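Local coordinates for protein prolyl oligopeptidase (PDB 5N4B) that cleaves peptide bonds after proline and macrocyclises the precursor peptides of the amanitin toxins, as a monomeric serine protease of the prolyl oligopeptidase family, at residues P35-E43 with M668-H679; G603-F611 with F633-H643. The protein carries 1 engineered substitution. One frame throughout, in Å; residues are numbered along the deposited sequence.

Contact 1: residues P35-E43 with M668-H679; sequences PDPYQWLEE and MHSFKFIATLQH
Tyr38, Lys672 and Leu41 carry most of this contact, which lays an N-terminal loop of a prolyl oligopeptidase along helix 668-680 of the alpha/beta-hydrolase domain. The loop makes a type I turn from Asp36 to Gln39, then a 3-10 turn over 39-42. Ala675 sets its CB squarely over the centre of the Tyr38 ring, a CH-pi contact with CB 3.7 Å from the ring centroid and 6° off the normal, while CG of neighbouring Pro37 covers the opposite face. At the ring edge, Thr676 OG1 lies 3.6 Å from Tyr38 CD2; this hydroxyl donates to Lys672 O, which also takes the Thr676 amide on the other face of its carbonyl plane. Farther out, His679 CB crowds Tyr38 OH at 3.3 Å, and that hydroxyl is hydrogen-bonded to Arg17.

Leu41 packs one turn nearer the start of the helix: its CB faces Phe671 CB, its CD1 touches Ala675 CB at 4.0 Å, and its carbonyl O meets the Phe671 ring in plane at the edge. Next to it, the CG of Glu42 runs beside the sulfur of Met668.

Lys672 runs past the Tyr38 carbonyl oxygen as a fully extended chain, every torsion beyond CG near 180°, which carries its ammonium to Asp36 and Glu42. Asp607 is a third acid on NZ, and together they would favour the charged lysine. NZ lies 2.8 Å from Asp36 OD2, on the syn lone pair, and 2.8 Å from Glu42 OE2, on the anti lone pair, an oxygen that also holds Lys610.

Contact 2: residues G603-F611 with F633-H643; sequences GGVADLLKF and FDYIYPLSPVH
Leu609, Leu608 and Ala606 meet the last turn of helix 630-636 and the chain that follows it, within the alpha/beta-hydrolase domain. One backbone bond and one backbone-to-hydroxyl bond cross the contact: Val642 N gives to Ala606 O at 3.1 Å, tilted 33° from the carbonyl plane, and Leu608 N gives to Ser640 OG at 3.0 Å. That hydroxyl also shares a 2.7 Å hydrogen bond with His643 ND1; chi1 of -179° swings OG away from the serine's own nitrogen and places it between Leu608 N and His643 ND1.

Leu609 makes the largest share of the apolar contacts. Its CD1 stands over the centre of the His643 ring, 3.6 Å from the centroid, and also touches Tyr637, while CD2 packs against Phe633 CE2 at 3.6 Å. Val642 CG1 lies on the opposite imidazole face. Separately, Leu608 CB rests on Ile636 CG2, and Ala606 CB on Val642 CG2.

The polar side of the contact is Asp607, whose OD1 lies in the His643 ring plane, 3.3 Å from CE1. A water bridges Asp607 OD2 and His643 NE2, and OD2 also pairs with Lys672.

With both faces covered and both nitrogens engaged, the imidazole should be held against rotation.

How the contacts relate
Contacts 1 and 2 have centres about 12 Å apart and meet through charge. Lys610 NZ of contact 2 lies 2.6 Å from Glu42 OE2 of contact 1, and Lys672 NZ of contact 1 lies 2.9 Å from Asp607 OD2 of contact 2, so two acids of 35-43, Asp607 and two lysines form one network between the N-terminal loop, helix 668-680 and the loop 603-611. His669, on that helix, adds a hydrogen bond from the Asp607 amide to its ND1. Contact 2 lies within the catalytic domain, while contact 1 ties the N-terminal loop to one of its helices: the Phe671 side chain is about 9 Å from that of catalytic Asp662, and Ala606 about 11 Å from Ala578, the engineered replacement of the catalytic serine.

Contact 1: residues P35-E43 with M668-H679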
loop_
_atom_site.group_PDB
_atom_site.type_symbol
_atom_site.label_atom_id
_atom_site.label_comp_id
_atom_site.label_asym_id
_atom_site.label_seq_id
_atom_site.Cartn_x
_atom_site.Cartn_y
_atom_site.Cartn_z
ATOM N N PRO A 35 9.635 -31.523 -8.730
ATOM C CA PRO A 35 10.457 -30.997 -9.834
ATOM C C PRO A 35 10.278 -29.490 -9.922
ATOM O O PRO A 35 9.165 -28.987 -9.775
ATOM C CB PRO A 35 9.869 -31.676 -11.066
ATOM C CG PRO A 35 9.257 -32.965 -10.523
ATOM C CD PRO A 35 8.653 -32.526 -9.201
ATOM N N ASP A 36 11.380 -28.785 -10.215
ATOM C CA ASP A 36 11.361 -27.333 -10.436
ATOM C C ASP A 36 12.119 -27.061 -11.735
ATOM O O ASP A 36 13.221 -26.500 -11.733
ATOM C CB ASP A 36 11.942 -26.569 -9.250
ATOM C CG ASP A 36 11.443 -25.092 -9.165
ATOM O OD1 ASP A 36 10.256 -24.830 -9.497
ATOM O OD2 ASP A 36 12.227 -24.218 -8.730
ATOM N N PRO A 37 11.527 -27.429 -12.875
ATOM C CA PRO A 37 12.228 -27.318 -14.157
ATOM C C PRO A 37 12.530 -25.904 -14.550
ATOM O O PRO A 37 13.337 -25.682 -15.466
ATOM C CB PRO A 37 11.259 -27.988 -15.158
ATOM C CG PRO A 37 9.943 -27.931 -14.487
ATOM C CD PRO A 37 10.215 -28.066 -13.016
ATOM N N TYR A 38 11.858 -24.922 -13.921
ATOM C CA TYR A 38 12.093 -23.513 -14.211
ATOM C C TYR A 38 12.857 -22.815 -13.082
ATOM O O TYR A 38 12.815 -21.578 -12.962
ATOM C CB TYR A 38 10.770 -22.791 -14.564
ATOM C CG TYR A 38 10.061 -23.513 -15.709
ATOM C CD1 TYR A 38 10.672 -23.692 -16.950
ATOM C CD2 TYR A 38 8.783 -24.054 -15.525
ATOM C CE1 TYR A 38 10.039 -24.374 -17.952
ATOM C CE2 TYR A 38 8.161 -24.731 -16.525
ATOM C CZ TYR A 38 8.765 -24.898 -17.731
ATOM O OH TYR A 38 8.117 -25.629 -18.729
ATOM N N GLN A 39 13.587 -23.580 -12.273
ATOM C CA GLN A 39 14.421 -22.974 -11.234
ATOM C C GLN A 39 15.347 -21.930 -11.819
ATOM O O GLN A 39 15.642 -20.922 -11.167
ATOM C CB GLN A 39 15.208 -24.060 -10.479
ATOM C CG GLN A 39 16.102 -23.489 -9.355
ATOM C CD GLN A 39 17.382 -22.863 -9.887
ATOM O OE1 GLN A 39 17.967 -23.354 -10.856
ATOM N NE2 GLN A 39 17.816 -21.746 -9.279
ATOM N N TRP A 40 15.801 -22.140 -13.055
ATOM C CA TRP A 40 16.750 -21.241 -13.701
ATOM C C TRP A 40 16.164 -19.856 -13.962
ATOM O O TRP A 40 16.918 -18.899 -14.113
ATOM C CB TRP A 40 17.315 -21.871 -14.970
ATOM C CG TRP A 40 16.308 -22.176 -16.013
ATOM C CD1 TRP A 40 15.572 -23.309 -16.129
ATOM C CD2 TRP A 40 15.928 -21.315 -17.074
ATOM N NE1 TRP A 40 14.734 -23.193 -17.231
ATOM C CE2 TRP A 40 14.946 -21.985 -17.829
ATOM C CE3 TRP A 40 16.338 -20.042 -17.483
ATOM C CZ2 TRP A 40 14.373 -21.433 -18.968
ATOM C CZ3 TRP A 40 15.761 -19.492 -18.610
ATOM C CH2 TRP A 40 14.784 -20.180 -19.338
ATOM N N LEU A 41 14.845 -19.706 -13.961
ATOM C CA LEU A 41 14.214 -18.397 -14.105
ATOM C C LEU A 41 14.304 -17.577 -12.845
ATOM O O LEU A 41 13.864 -16.424 -12.849
ATOM C CB LEU A 41 12.753 -18.557 -14.570
ATOM C CG LEU A 41 12.639 -18.901 -16.051
ATOM C CD1 LEU A 41 11.204 -19.310 -16.439
ATOM C CD2 LEU A 41 13.056 -17.699 -16.924
ATOM N N GLU A 42 14.858 -18.125 -11.765
ATOM C CA GLU A 42 15.163 -17.336 -10.575
ATOM C C GLU A 42 16.372 -16.434 -10.783
ATOM O O GLU A 42 16.609 -15.546 -9.947
ATOM C CB GLU A 42 15.467 -18.221 -9.373
ATOM C CG GLU A 42 14.305 -19.056 -8.905
ATOM C CD GLU A 42 14.689 -20.179 -7.964
ATOM O OE1 GLU A 42 15.855 -20.280 -7.485
ATOM O OE2 GLU A 42 13.801 -20.991 -7.651
ATOM N N GLU A 43 17.130 -16.657 -11.852
ATOM C CA GLU A 43 18.458 -16.096 -11.989
ATOM C C GLU A 43 18.471 -14.951 -12.979
ATOM O O GLU A 43 17.500 -14.692 -13.700
ATOM C CB GLU A 43 19.429 -17.166 -12.473
ATOM C CG GLU A 43 19.440 -18.456 -11.682
ATOM C CD GLU A 43 20.103 -18.377 -10.302
ATOM O OE1 GLU A 43 20.535 -17.274 -9.886
ATOM O OE2 GLU A 43 20.159 -19.450 -9.651
ATOM N N MET A 668 10.588 -13.845 -10.424
ATOM C CA MET A 668 10.638 -15.280 -10.703
ATOM C C MET A 668 9.322 -15.965 -10.404
ATOM O O MET A 668 9.004 -16.942 -11.053
ATOM C CB MET A 668 11.779 -15.938 -9.925
ATOM C CG MET A 668 11.557 -16.105 -8.458
ATOM S SD MET A 668 10.733 -17.669 -8.075
ATOM C CE MET A 668 10.384 -17.489 -6.334
ATOM N N HIS A 669 8.526 -15.443 -9.468
ATOM C CA HIS A 669 7.233 -16.029 -9.164
ATOM C C HIS A 669 6.378 -16.080 -10.431
ATOM O O HIS A 669 5.876 -17.134 -10.834
ATOM C CB HIS A 669 6.548 -15.165 -8.108
ATOM C CG HIS A 669 7.032 -15.391 -6.728
ATOM N ND1 HIS A 669 6.695 -16.508 -5.983
ATOM C CD2 HIS A 669 7.835 -14.636 -5.943
ATOM C CE1 HIS A 669 7.269 -16.425 -4.802
ATOM N NE2 HIS A 669 7.970 -15.299 -4.749
ATOM N N SER A 670 6.147 -14.914 -11.028
ATOM C CA SER A 670 5.404 -14.824 -12.264
ATOM C C SER A 670 6.086 -15.563 -13.414
ATOM O O SER A 670 5.412 -16.148 -14.267
ATOM C CB SER A 670 5.266 -13.376 -12.684
ATOM O OG SER A 670 4.343 -12.707 -11.858
ATOM N N PHE A 671 7.420 -15.503 -13.497
ATOM C CA PHE A 671 8.119 -16.210 -14.582
ATOM C C PHE A 671 7.857 -17.723 -14.519
ATOM O O PHE A 671 7.556 -18.361 -15.545
ATOM C CB PHE A 671 9.626 -15.958 -14.536
ATOM C CG PHE A 671 10.060 -14.568 -14.771
ATOM C CD1 PHE A 671 9.197 -13.582 -15.237
ATOM C CD2 PHE A 671 11.396 -14.220 -14.507
ATOM C CE1 PHE A 671 9.677 -12.275 -15.440
ATOM C CE2 PHE A 671 11.849 -12.945 -14.710
ATOM C CZ PHE A 671 10.983 -11.972 -15.170
ATOM N N LYS A 672 7.972 -18.307 -13.333
ATOM C CA LYS A 672 7.700 -19.728 -13.217
ATOM C C LYS A 672 6.249 -20.023 -13.541
ATOM O O LYS A 672 5.937 -21.022 -14.191
ATOM C CB LYS A 672 8.036 -20.239 -11.827
ATOM C CG LYS A 672 9.513 -20.304 -11.510
ATOM C CD LYS A 672 9.705 -21.035 -10.174
ATOM C CE LYS A 672 11.113 -20.970 -9.767
ATOM N NZ LYS A 672 11.235 -21.623 -8.468
ATOM N N PHE A 673 5.336 -19.180 -13.070
ATOM C CA PHE A 673 3.926 -19.451 -13.309
ATOM C C PHE A 673 3.613 -19.437 -14.801
ATOM O O PHE A 673 2.966 -20.360 -15.310
ATOM C CB PHE A 673 3.026 -18.521 -12.498
ATOM C CG PHE A 673 1.575 -18.865 -12.589
ATOM C CD1 PHE A 673 1.116 -20.026 -11.991
ATOM C CD2 PHE A 673 0.710 -18.076 -13.295
ATOM C CE1 PHE A 673 -0.221 -20.366 -12.040
ATOM C CE2 PHE A 673 -0.648 -18.409 -13.357
ATOM C CZ PHE A 673 -1.089 -19.577 -12.739
ATOM N N ILE A 674 4.063 -18.412 -15.527
ATOM C CA ILE A 674 3.736 -18.312 -16.952
ATOM C C ILE A 674 4.428 -19.430 -17.738
ATOM O O ILE A 674 3.850 -20.010 -18.667
ATOM C CB ILE A 674 3.998 -16.915 -17.534
ATOM C CG1 ILE A 674 3.307 -16.707 -18.897
ATOM C CG2 ILE A 674 5.473 -16.679 -17.666
ATOM C CD1 ILE A 674 1.805 -16.767 -18.842
ATOM N N ALA A 675 5.657 -19.780 -17.367
ATOM C CA ALA A 675 6.320 -20.884 -18.063
ATOM C C ALA A 675 5.574 -22.194 -17.848
ATOM O O ALA A 675 5.469 -23.024 -18.764
ATOM C CB ALA A 675 7.764 -20.980 -17.566
ATOM N N THR A 676 5.050 -22.390 -16.640
ATOM C CA THR A 676 4.296 -23.593 -16.318
ATOM C C THR A 676 2.958 -23.622 -17.053
ATOM O O THR A 676 2.542 -24.665 -17.569
ATOM C CB THR A 676 4.135 -23.677 -14.789
ATOM O OG1 THR A 676 5.432 -23.718 -14.184
ATOM C CG2 THR A 676 3.416 -24.907 -14.372
ATOM N N LEU A 677 2.262 -22.488 -17.130
ATOM C CA LEU A 677 1.044 -22.437 -17.917
ATOM C C LEU A 677 1.326 -22.778 -19.363
ATOM O O LEU A 677 0.602 -23.567 -19.980
ATOM C CB LEU A 677 0.423 -21.052 -17.853
ATOM C CG LEU A 677 -0.322 -20.600 -16.613
ATOM C CD1 LEU A 677 -0.818 -19.178 -16.791
ATOM C CD2 LEU A 677 -1.472 -21.552 -16.324
ATOM N N GLN A 678 2.332 -22.130 -19.947
ATOM C CA GLN A 678 2.631 -22.336 -21.366
ATOM C C GLN A 678 3.097 -23.733 -21.663
ATOM O O GLN A 678 2.849 -24.214 -22.768
ATOM C CB GLN A 678 3.631 -21.284 -21.871
ATOM C CG GLN A 678 3.094 -19.856 -21.848
ATOM C CD GLN A 678 4.146 -18.801 -22.240
ATOM O OE1 GLN A 678 5.332 -19.114 -22.447
ATOM N NE2 GLN A 678 3.720 -17.536 -22.341
ATOM N N HIS A 679 3.694 -24.419 -20.692
ATOM C CA HIS A 679 4.082 -25.816 -20.876
ATOM C C HIS A 679 2.881 -26.754 -20.786
ATOM O O HIS A 679 2.810 -27.762 -21.492
ATOM C CB HIS A 679 5.072 -26.189 -19.792
ATOM C CG HIS A 679 5.350 -27.647 -19.733
ATOM N ND1 HIS A 679 6.132 -28.283 -20.660
ATOM C CD2 HIS A 679 4.987 -28.583 -18.828
ATOM C CE1 HIS A 679 6.213 -29.562 -20.350
ATOM N NE2 HIS A 679 5.538 -29.768 -19.238
#

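Contact 2: residues G603-F611 with F633-H643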
loop_
_atom_site.group_PDB
_atom_site.type_symbol
_atom_site.label_atom_id
_atom_site.label_comp_id
_atom_site.label_asym_id
_atom_site.label_seq_id
_atom_site.Cartn_x
_atom_site.Cartn_y
_atom_site.Cartn_z
ATOM N N GLY A 603 2.731 -8.386 -10.433
ATOM C CA GLY A 603 3.744 -8.587 -9.402
ATOM C C GLY A 603 3.378 -9.580 -8.325
ATOM O O GLY A 603 3.641 -9.335 -7.134
ATOM N N GLY A 604 2.784 -10.702 -8.716
ATOM C CA GLY A 604 2.204 -11.626 -7.768
ATOM C C GLY A 604 3.148 -12.684 -7.242
ATOM O O GLY A 604 4.110 -13.116 -7.900
ATOM N N VAL A 605 2.873 -13.130 -6.020
ATOM C CA VAL A 605 3.514 -14.336 -5.484
ATOM C C VAL A 605 2.865 -15.529 -6.183
ATOM O O VAL A 605 1.668 -15.509 -6.482
ATOM C CB VAL A 605 3.312 -14.410 -3.964
ATOM C CG1 VAL A 605 3.784 -15.697 -3.401
ATOM C CG2 VAL A 605 3.977 -13.217 -3.287
ATOM N N ALA A 606 3.643 -16.571 -6.478
ATOM C CA ALA A 606 3.091 -17.765 -7.130
ATOM C C ALA A 606 3.796 -19.055 -6.757
ATOM O O ALA A 606 3.177 -20.137 -6.855
ATOM C CB ALA A 606 3.097 -17.615 -8.650
ATOM N N ASP A 607 5.060 -18.985 -6.348
ATOM C CA ASP A 607 5.797 -20.160 -5.877
ATOM C C ASP A 607 5.698 -20.110 -4.356
ATOM O O ASP A 607 6.496 -19.465 -3.677
ATOM C CB ASP A 607 7.222 -20.163 -6.386
ATOM C CG ASP A 607 7.978 -21.388 -5.933
ATOM O OD1 ASP A 607 7.547 -22.061 -4.970
ATOM O OD2 ASP A 607 9.047 -21.674 -6.530
ATOM N N LEU A 608 4.673 -20.759 -3.806
ATOM C CA LEU A 608 4.470 -20.728 -2.361
ATOM C C LEU A 608 5.336 -21.750 -1.622
ATOM O O LEU A 608 5.285 -21.803 -0.386
ATOM C CB LEU A 608 3.011 -20.954 -1.990
ATOM C CG LEU A 608 2.039 -19.831 -2.115
ATOM C CD1 LEU A 608 0.694 -20.282 -1.551
ATOM C CD2 LEU A 608 2.488 -18.588 -1.371
ATOM N N LEU A 609 6.134 -22.549 -2.339
ATOM C CA LEU A 609 7.116 -23.404 -1.687
ATOM C C LEU A 609 8.450 -22.721 -1.455
ATOM O O LEU A 609 9.176 -23.128 -0.549
ATOM C CB LEU A 609 7.341 -24.714 -2.450
ATOM C CG LEU A 609 6.127 -25.614 -2.564
ATOM C CD1 LEU A 609 6.484 -26.859 -3.322
ATOM C CD2 LEU A 609 5.565 -25.950 -1.221
ATOM N N LYS A 610 8.763 -21.655 -2.201
ATOM C CA LYS A 610 10.072 -21.003 -2.097
ATOM C C LYS A 610 9.989 -19.509 -1.777
ATOM O O LYS A 610 11.029 -18.849 -1.740
ATOM C CB LYS A 610 10.896 -21.232 -3.383
ATOM C CG LYS A 610 11.237 -22.705 -3.709
ATOM C CD LYS A 610 12.229 -22.864 -4.927
ATOM C CE LYS A 610 13.612 -22.327 -4.622
ATOM N NZ LYS A 610 14.613 -22.620 -5.727
ATOM N N PHE A 611 8.810 -18.963 -1.504
ATOM C CA PHE A 611 8.687 -17.517 -1.328
ATOM C C PHE A 611 9.590 -17.004 -0.209
ATOM O O PHE A 611 10.038 -15.854 -0.253
ATOM C CB PHE A 611 7.225 -17.129 -1.019
ATOM C CG PHE A 611 6.746 -17.592 0.363
ATOM C CD1 PHE A 611 6.980 -16.826 1.477
ATOM C CD2 PHE A 611 6.109 -18.812 0.535
ATOM C CE1 PHE A 611 6.613 -17.250 2.754
ATOM C CE2 PHE A 611 5.760 -19.249 1.792
ATOM C CZ PHE A 611 5.978 -18.460 2.911
ATOM N N PHE A 633 3.651 -27.418 5.084
ATOM C CA PHE A 633 3.768 -27.891 3.707
ATOM C C PHE A 633 2.454 -28.517 3.238
ATOM O O PHE A 633 1.996 -28.303 2.113
ATOM C CB PHE A 633 4.932 -28.885 3.569
ATOM C CG PHE A 633 5.057 -29.454 2.199
ATOM C CD1 PHE A 633 4.365 -30.610 1.848
ATOM C CD2 PHE A 633 5.830 -28.845 1.225
ATOM C CE1 PHE A 633 4.462 -31.129 0.590
ATOM C CE2 PHE A 633 5.909 -29.394 -0.067
ATOM C CZ PHE A 633 5.224 -30.500 -0.363
ATOM N N ASP A 634 1.812 -29.296 4.096
ATOM C CA ASP A 634 0.634 -30.037 3.663
ATOM C C ASP A 634 -0.553 -29.162 3.289
ATOM O O ASP A 634 -1.397 -29.593 2.496
ATOM C CB ASP A 634 0.223 -31.067 4.705
ATOM C CG ASP A 634 1.106 -32.281 4.683
ATOM O OD1 ASP A 634 1.965 -32.490 3.790
ATOM O OD2 ASP A 634 0.925 -33.072 5.625
ATOM N N TYR A 635 -0.694 -27.961 3.851
ATOM C CA TYR A 635 -1.735 -27.056 3.381
ATOM C C TYR A 635 -1.236 -26.035 2.365
ATOM O O TYR A 635 -2.043 -25.509 1.595
ATOM C CB TYR A 635 -2.472 -26.384 4.545
ATOM C CG TYR A 635 -1.681 -25.518 5.491
ATOM C CD1 TYR A 635 -1.209 -24.270 5.125
ATOM C CD2 TYR A 635 -1.490 -25.900 6.806
ATOM C CE1 TYR A 635 -0.514 -23.468 6.031
ATOM C CE2 TYR A 635 -0.838 -25.090 7.719
ATOM C CZ TYR A 635 -0.351 -23.853 7.331
ATOM O OH TYR A 635 0.312 -23.026 8.233
ATOM N N ILE A 636 0.076 -25.794 2.309
ATOM C CA ILE A 636 0.652 -24.873 1.321
ATOM C C ILE A 636 0.718 -25.492 -0.069
ATOM O O ILE A 636 0.350 -24.868 -1.078
ATOM C CB ILE A 636 2.052 -24.419 1.764
ATOM C CG1 ILE A 636 1.973 -23.607 3.032
ATOM C CG2 ILE A 636 2.735 -23.607 0.674
ATOM C CD1 ILE A 636 3.357 -23.427 3.745
ATOM N N TYR A 637 1.265 -26.696 -0.157
ATOM C CA TYR A 637 1.494 -27.317 -1.456
ATOM C C TYR A 637 0.258 -27.402 -2.316
ATOM O O TYR A 637 0.355 -27.092 -3.519
ATOM C CB TYR A 637 2.115 -28.699 -1.203
ATOM C CG TYR A 637 2.584 -29.463 -2.406
ATOM C CD1 TYR A 637 3.296 -28.864 -3.424
ATOM C CD2 TYR A 637 2.377 -30.839 -2.477
ATOM C CE1 TYR A 637 3.779 -29.595 -4.507
ATOM C CE2 TYR A 637 2.867 -31.582 -3.577
ATOM C CZ TYR A 637 3.551 -30.929 -4.570
ATOM O OH TYR A 637 4.045 -31.631 -5.649
ATOM N N PRO A 638 -0.920 -27.765 -1.807
ATOM C CA PRO A 638 -2.110 -27.808 -2.685
ATOM C C PRO A 638 -2.631 -26.447 -3.118
ATOM O O PRO A 638 -3.496 -26.405 -3.992
ATOM C CB PRO A 638 -3.162 -28.537 -1.836
ATOM C CG PRO A 638 -2.438 -29.014 -0.622
ATOM C CD PRO A 638 -1.175 -28.304 -0.465
ATOM N N LEU A 639 -2.170 -25.364 -2.507
ATOM C CA LEU A 639 -2.573 -24.023 -2.873
ATOM C C LEU A 639 -1.577 -23.325 -3.794
ATOM O O LEU A 639 -1.938 -22.338 -4.442
ATOM C CB LEU A 639 -2.724 -23.192 -1.593
ATOM C CG LEU A 639 -3.479 -21.895 -1.692
ATOM C CD1 LEU A 639 -4.915 -22.207 -2.127
ATOM C CD2 LEU A 639 -3.452 -21.258 -0.301
ATOM N N SER A 640 -0.329 -23.747 -3.829
ATOM C CA SER A 640 0.718 -22.989 -4.530
ATOM C C SER A 640 0.446 -22.968 -6.022
ATOM O O SER A 640 0.438 -24.042 -6.634
ATOM C CB SER A 640 2.009 -23.724 -4.327
ATOM O OG SER A 640 3.053 -23.036 -4.965
ATOM N N PRO A 641 0.239 -21.820 -6.655
ATOM C CA PRO A 641 -0.192 -21.842 -8.065
ATOM C C PRO A 641 0.799 -22.517 -8.985
ATOM O O PRO A 641 0.383 -23.263 -9.874
ATOM C CB PRO A 641 -0.405 -20.341 -8.381
ATOM C CG PRO A 641 -0.762 -19.755 -7.037
ATOM C CD PRO A 641 0.059 -20.500 -6.034
ATOM N N VAL A 642 2.092 -22.308 -8.789
ATOM C CA VAL A 642 3.108 -22.902 -9.660
ATOM C C VAL A 642 3.070 -24.413 -9.603
ATOM O O VAL A 642 3.536 -25.056 -10.541
ATOM C CB VAL A 642 4.483 -22.371 -9.206
ATOM C CG1 VAL A 642 5.641 -23.230 -9.696
ATOM C CG2 VAL A 642 4.690 -20.912 -9.671
ATOM N N HIS A 643 2.529 -24.994 -8.539
ATOM C CA HIS A 643 2.529 -26.440 -8.340
ATOM C C HIS A 643 1.195 -27.113 -8.593
ATOM O O HIS A 643 1.099 -28.320 -8.366
ATOM C CB HIS A 643 3.039 -26.765 -6.944
ATOM C CG HIS A 643 4.394 -26.207 -6.712
ATOM N ND1 HIS A 643 4.619 -25.005 -6.071
ATOM C CD2 HIS A 643 5.600 -26.626 -7.158
ATOM C CE1 HIS A 643 5.901 -24.723 -6.118
ATOM N NE2 HIS A 643 6.524 -25.697 -6.767
HETATM O O HOH W 1 9.194 -24.382 -6.836
#